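Golgi autoantigen, golgin subfamily A member 4 (Homo sapiens, PDB 1UPT) takes part in vesicular trafficking at the Golgi, including endosome-to-Golgi transport, and binds small GTPases, this piece being its C-terminal GRIP domain. Local coordinates at residues 23-31 with 43-51. Numbering follows the deposited sequence.
Sequences TKTMAKVIT and KILEREDAR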
# COMPACT_ATOMS: atom_id res chain seq x y z
N THR B 23 -8.28 3.46 10.96
CA THR B 23 -7.94 3.95 9.64
C THR B 23 -6.93 5.07 9.64
O THR B 23 -6.07 5.07 8.79
CB THR B 23 -9.18 4.33 8.80
OG1 THR B 23 -10.01 5.26 9.52
CG2 THR B 23 -10.07 3.09 8.55
N LYS B 24 -6.99 5.99 10.61
CA LYS B 24 -6.01 7.06 10.68
C LYS B 24 -4.60 6.56 10.87
O LYS B 24 -3.67 6.99 10.16
CB LYS B 24 -6.30 8.06 11.82
CG LYS B 24 -5.73 9.47 11.48
CD LYS B 24 -5.27 10.25 12.68
CE LYS B 24 -4.61 11.59 12.23
NZ LYS B 24 -4.78 12.68 13.24
N THR B 25 -4.44 5.66 11.83
CA THR B 25 -3.15 5.09 12.11
C THR B 25 -2.62 4.36 10.89
O THR B 25 -1.48 4.57 10.48
CB THR B 25 -3.21 4.17 13.30
OG1 THR B 25 -3.65 4.92 14.45
CG2 THR B 25 -1.79 3.68 13.65
N MSE B 26 -3.47 3.52 10.31
CA MSE B 26 -3.11 2.77 9.10
C MSE B 26 -2.75 3.71 7.94
O MSE B 26 -1.84 3.42 7.18
CB MSE B 26 -4.23 1.81 8.67
CG MSE B 26 -4.61 0.66 9.63
SE MSE B 26 -3.12 -0.46 10.29
CE MSE B 26 -2.49 0.53 11.86
N ALA B 27 -3.46 4.85 7.80
CA ALA B 27 -3.14 5.78 6.72
C ALA B 27 -1.76 6.38 6.93
O ALA B 27 -1.00 6.55 5.97
CB ALA B 27 -4.15 6.89 6.61
N LYS B 28 -1.44 6.71 8.17
CA LYS B 28 -0.06 7.13 8.48
C LYS B 28 0.98 6.05 8.12
O LYS B 28 2.02 6.34 7.52
CB LYS B 28 0.09 7.48 9.95
CG LYS B 28 -0.66 8.72 10.33
CD LYS B 28 -0.78 8.87 11.84
CE LYS B 28 0.44 9.49 12.44
NZ LYS B 28 0.11 9.87 13.87
N VAL B 29 0.70 4.82 8.50
CA VAL B 29 1.65 3.76 8.22
C VAL B 29 1.85 3.56 6.69
O VAL B 29 2.96 3.45 6.22
CB VAL B 29 1.20 2.41 8.80
CG1 VAL B 29 2.16 1.33 8.38
CG2 VAL B 29 1.10 2.45 10.33
N ILE B 30 0.76 3.52 5.94
CA ILE B 30 0.81 3.23 4.51
C ILE B 30 1.59 4.34 3.81
O ILE B 30 2.44 4.05 2.99
CB ILE B 30 -0.60 3.12 3.89
CG1 ILE B 30 -1.33 1.88 4.41
CG2 ILE B 30 -0.51 3.11 2.38
CD1 ILE B 30 -2.86 1.95 4.27
N THR B 31 1.30 5.59 4.15
CA THR B 31 1.99 6.70 3.50
C THR B 31 3.50 6.77 3.84
O THR B 31 4.28 7.24 3.01
CB THR B 31 1.30 8.05 3.74
OG1 THR B 31 1.12 8.27 5.14
CG2 THR B 31 -0.11 8.04 3.16
N LYS B 43 -2.68 15.78 2.71
CA LYS B 43 -4.02 15.82 2.11
C LYS B 43 -4.84 14.61 2.52
O LYS B 43 -6.02 14.73 2.84
CB LYS B 43 -3.95 15.91 0.57
CG LYS B 43 -3.71 17.33 0.05
CD LYS B 43 -4.08 17.48 -1.43
CE LYS B 43 -3.79 18.88 -1.96
NZ LYS B 43 -2.31 19.20 -1.89
N ILE B 44 -4.20 13.45 2.51
CA ILE B 44 -4.80 12.16 2.88
C ILE B 44 -5.19 12.18 4.35
O ILE B 44 -6.31 11.82 4.70
CB ILE B 44 -3.82 11.01 2.56
CG1 ILE B 44 -3.74 10.78 1.06
CG2 ILE B 44 -4.24 9.69 3.26
CD1 ILE B 44 -2.57 9.99 0.63
N LEU B 45 -4.29 12.66 5.21
CA LEU B 45 -4.56 12.72 6.64
C LEU B 45 -5.63 13.76 6.98
O LEU B 45 -6.45 13.51 7.85
CB LEU B 45 -3.28 12.93 7.44
CG LEU B 45 -2.19 11.84 7.31
CD1 LEU B 45 -1.07 12.12 8.32
CD2 LEU B 45 -2.76 10.46 7.50
N GLU B 46 -5.66 14.89 6.26
CA GLU B 46 -6.69 15.92 6.46
C GLU B 46 -8.03 15.27 6.16
O GLU B 46 -9.00 15.47 6.87
CB GLU B 46 -6.50 17.14 5.53
CG GLU B 46 -5.34 18.10 5.86
CD GLU B 46 -4.86 18.95 4.65
OE1 GLU B 46 -5.71 19.66 4.02
OE2 GLU B 46 -3.61 18.94 4.32
N ARG B 47 -8.08 14.45 5.13
CA ARG B 47 -9.31 13.79 4.73
C ARG B 47 -9.81 12.77 5.73
O ARG B 47 -11.00 12.68 5.96
CB ARG B 47 -9.15 13.14 3.36
CG ARG B 47 -10.34 13.34 2.48
CD ARG B 47 -10.21 14.47 1.48
NE ARG B 47 -10.60 14.00 0.17
CZ ARG B 47 -10.51 14.69 -0.96
NH1 ARG B 47 -10.04 15.93 -1.01
NH2 ARG B 47 -10.92 14.11 -2.07
N GLU B 48 -8.91 11.98 6.30
CA GLU B 48 -9.25 11.09 7.41
C GLU B 48 -9.83 11.88 8.59
O GLU B 48 -10.85 11.49 9.16
CB GLU B 48 -8.00 10.34 7.91
CG GLU B 48 -7.63 9.07 7.16
CD GLU B 48 -8.61 7.94 7.41
OE1 GLU B 48 -8.96 7.23 6.43
OE2 GLU B 48 -9.04 7.76 8.57
N ASP B 49 -9.16 12.97 8.97
CA ASP B 49 -9.57 13.82 10.09
C ASP B 49 -10.94 14.43 9.86
O ASP B 49 -11.68 14.63 10.81
CB ASP B 49 -8.58 14.97 10.31
CG ASP B 49 -7.26 14.51 10.91
OD1 ASP B 49 -7.22 13.45 11.58
OD2 ASP B 49 -6.19 15.16 10.76
N ALA B 50 -11.27 14.71 8.60
CA ALA B 50 -12.57 15.29 8.24
C ALA B 50 -13.68 14.25 8.33
O ALA B 50 -14.79 14.58 8.73
CB ALA B 50 -12.51 15.89 6.84
N ARG B 51 -13.38 13.00 7.96
CA ARG B 51 -14.34 11.90 8.10
C ARG B 51 -14.69 11.63 9.56
O ARG B 51 -15.85 11.41 9.90
CB ARG B 51 -13.75 10.62 7.50
CG ARG B 51 -14.71 9.83 6.63
CD ARG B 51 -14.25 9.74 5.20
NE ARG B 51 -12.90 9.19 5.13
CZ ARG B 51 -11.99 9.52 4.21
NH1 ARG B 51 -12.27 10.40 3.26
NH2 ARG B 51 -10.79 8.96 4.25
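Thr23 and Glu48 meet at about a right angle, and the Thr23 hydroxyl OG1 donates a hydrogen bond to Glu48 OE2 at 2.8 Å. OG1 lies on the syn side of that oxygen, 21° out of the carboxylate plane. The glutamate chain bends at chi2 (-70°), which brings its carboxylate up to the first turn of helix 23-33 while CG still packs against the Ala27 methyl. The other oxygen, Glu48 OE1, faces the guanidinium edge of Arg51, whose NH2 gives it a weak hydrogen bond at 3.3 Å, part of a salt bridge within the helix; this divides the carboxylate between two partners.

Lys24 extends across to Asp49 with CG anti to its own backbone N and a bend at chi2. Asp49 OD1 receives the hydrogen bond from Lys24 NZ through its syn lone pair, at 3.0 Å, within a salt bridge. Next to these polar pairs, Leu45 CD2 touches Ala27 CB at 3.9 Å and also CG of Lys28, whose side chain crosses that of Leu45 at about a right angle. Further along, Thr31 CG2 and Ile44 CD1 approach tip to tip at 4.0 Å, and Phe36 of the intervening loop touches both residues.

The segment axes come within 10.0 Å of each other and run antiparallel at 176°; the contact joins helices 23-33 and 38-57, the second and third of the chain. Met18 of the second subunit packs on Ala27 and Ile44, which places this apolar patch beside the dimer interface. Glu48 is buried, but the Thr23 hydrogen bond and the Arg51 charge probably offset much of the cost of its negative charge.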